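Local atomic coordinates of D-ribose pyranase (Bacillus subtilis, PDB entry 1OGD), a protein that binds beta-D-ribopyranose and probably interconverts the beta-pyranose and beta-furanose forms of D-ribose, as a decamer built from two pentamers. Residues Glu99-Lys102 with Leu103-Asp107. Residues are numbered along the deposited sequence; the frame is centred on the assembly and turned at random.
Sequences EEFK and LLTKD
The carbonyl oxygen of Lys-102 is gripped twice by Thr-105: OG1 donates a short bond to Lys-102 O (2.6 Å), and the backbone N of the same threonine adds a weak one to Lys-102 O at 3.2 Å. The hydroxyl approaches tilted 22° from the carbonyl plane. It can reach back along the chain because chi1 of 66° sets OG1 between the backbone N and the carbonyl carbon. The same rotation lays the methyl CG2 beside the backbone N, where it packs 3.4 Å from Phe-101 O and meets ring atom CE2 of Phe-101 obliquely at 4.1 Å. A valine here would probably leave Lys-102 O with little more than the weak backbone bond, since a methyl could not take the hydroxyl's place so close to the oxygen. Thr-105 N also donates to Phe-101 O, in the carbonyl plane, and Leu-104 N donates to Glu-100 O (3.1 Å), both i to i+4 bonds of the helix. The ring of Phe-101 is buried against Asn-122 and Ile-124; Ile-124 also touches Leu-104, and Thr-105 rests on Pro-34. One turn earlier, the bent chain of Lys-102 brings NZ to the syn side of Glu-99 OE2, 32° out of the carboxylate plane, a salt bridge of 3.2 Å. Thr-105 thus makes the i to i-3 side-chain to main-chain bond common for threonine and serine in helices, while helix 98-104 lies against strand 123-127 of the mixed sheet, Lys-102 comes within about 5 Å (side chain to sugar) of the bound ribopyranose, near His-98, and Phe-101 packs against Asn-122 as a second-shell residue of the substrate site.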
loop_
_atom_site.group_PDB
_atom_site.type_symbol
_atom_site.label_atom_id
_atom_site.label_comp_id
_atom_site.label_asym_id
_atom_site.label_seq_id
_atom_site.Cartn_x
_atom_site.Cartn_y
_atom_site.Cartn_z
ATOM N N GLU A 99 -16.841 -18.356 -25.157
ATOM C CA GLU A 99 -15.832 -18.884 -24.245
ATOM C C GLU A 99 -14.442 -18.349 -24.560
ATOM O O GLU A 99 -13.713 -17.939 -23.658
ATOM C CB GLU A 99 -15.821 -20.414 -24.282
ATOM C CG GLU A 99 -17.075 -21.047 -23.707
ATOM C CD GLU A 99 -17.369 -20.565 -22.295
ATOM O OE1 GLU A 99 -16.494 -20.721 -21.414
ATOM O OE2 GLU A 99 -18.476 -20.030 -22.066
ATOM N N GLU A 100 -14.072 -18.361 -25.837
ATOM C CA GLU A 100 -12.767 -17.852 -26.240
ATOM C C GLU A 100 -12.728 -16.355 -25.952
ATOM O O GLU A 100 -11.709 -15.821 -25.517
ATOM C CB GLU A 100 -12.531 -18.077 -27.731
ATOM C CG GLU A 100 -12.592 -19.522 -28.177
ATOM C CD GLU A 100 -12.343 -19.662 -29.669
ATOM O OE1 GLU A 100 -11.201 -19.396 -30.106
ATOM O OE2 GLU A 100 -13.291 -20.022 -30.405
ATOM N N PHE A 101 -13.852 -15.689 -26.205
ATOM C CA PHE A 101 -13.977 -14.256 -25.975
ATOM C C PHE A 101 -13.591 -13.915 -24.537
ATOM O O PHE A 101 -12.753 -13.040 -24.302
ATOM C CB PHE A 101 -15.420 -13.811 -26.234
ATOM C CG PHE A 101 -15.640 -12.331 -26.081
ATOM C CD1 PHE A 101 -15.318 -11.456 -27.113
ATOM C CD2 PHE A 101 -16.165 -11.812 -24.903
ATOM C CE1 PHE A 101 -15.517 -10.086 -26.973
ATOM C CE2 PHE A 101 -16.368 -10.446 -24.755
ATOM C CZ PHE A 101 -16.043 -9.580 -25.792
ATOM N N LYS A 102 -14.210 -14.606 -23.581
ATOM C CA LYS A 102 -13.929 -14.373 -22.169
ATOM C C LYS A 102 -12.454 -14.556 -21.829
ATOM O O LYS A 102 -11.913 -13.834 -20.993
ATOM C CB LYS A 102 -14.797 -15.290 -21.301
ATOM C CG LYS A 102 -16.138 -14.667 -20.944
ATOM C CD LYS A 102 -17.265 -15.683 -20.892
ATOM C CE LYS A 102 -17.059 -16.732 -19.821
ATOM N NZ LYS A 102 -18.182 -17.705 -19.850
ATOM N N LEU A 103 -11.800 -15.512 -22.483
ATOM C CA LEU A 103 -10.384 -15.755 -22.240
ATOM C C LEU A 103 -9.558 -14.540 -22.650
ATOM O O LEU A 103 -8.601 -14.165 -21.971
ATOM C CB LEU A 103 -9.906 -16.976 -23.024
ATOM C CG LEU A 103 -10.475 -18.331 -22.603
ATOM C CD1 LEU A 103 -9.901 -19.421 -23.506
ATOM C CD2 LEU A 103 -10.139 -18.604 -21.138
ATOM N N LEU A 104 -9.936 -13.927 -23.767
ATOM C CA LEU A 104 -9.231 -12.753 -24.265
ATOM C C LEU A 104 -9.373 -11.537 -23.358
ATOM O O LEU A 104 -8.484 -10.693 -23.319
ATOM C CB LEU A 104 -9.719 -12.391 -25.672
ATOM C CG LEU A 104 -9.098 -13.140 -26.853
ATOM C CD1 LEU A 104 -9.218 -14.647 -26.648
ATOM C CD2 LEU A 104 -9.794 -12.710 -28.138
ATOM N N THR A 105 -10.480 -11.443 -22.626
ATOM C CA THR A 105 -10.689 -10.297 -21.747
ATOM C C THR A 105 -9.685 -10.232 -20.598
ATOM O O THR A 105 -9.539 -9.196 -19.955
ATOM C CB THR A 105 -12.117 -10.281 -21.145
ATOM O OG1 THR A 105 -12.290 -11.401 -20.267
ATOM C CG2 THR A 105 -13.162 -10.326 -22.254
ATOM N N LYS A 106 -8.996 -11.335 -20.335
ATOM C CA LYS A 106 -8.013 -11.366 -19.255
ATOM C C LYS A 106 -6.813 -10.482 -19.605
ATOM O O LYS A 106 -6.043 -10.088 -18.733
ATOM C CB LYS A 106 -7.554 -12.808 -19.006
ATOM C CG LYS A 106 -8.691 -13.753 -18.635
ATOM C CD LYS A 106 -8.237 -15.204 -18.523
ATOM C CE LYS A 106 -7.217 -15.396 -17.411
ATOM N NZ LYS A 106 -6.809 -16.823 -17.302
ATOM N N ASP A 107 -6.672 -10.166 -20.890
ATOM C CA ASP A 107 -5.571 -9.332 -21.370
ATOM C C ASP A 107 -5.955 -7.869 -21.548
ATOM O O ASP A 107 -5.105 -7.032 -21.849
ATOM C CB ASP A 107 -5.039 -9.869 -22.700
ATOM C CG ASP A 107 -4.247 -11.142 -22.534
ATOM O OD1 ASP A 107 -3.305 -11.140 -21.712
ATOM O OD2 ASP A 107 -4.558 -12.140 -23.220
#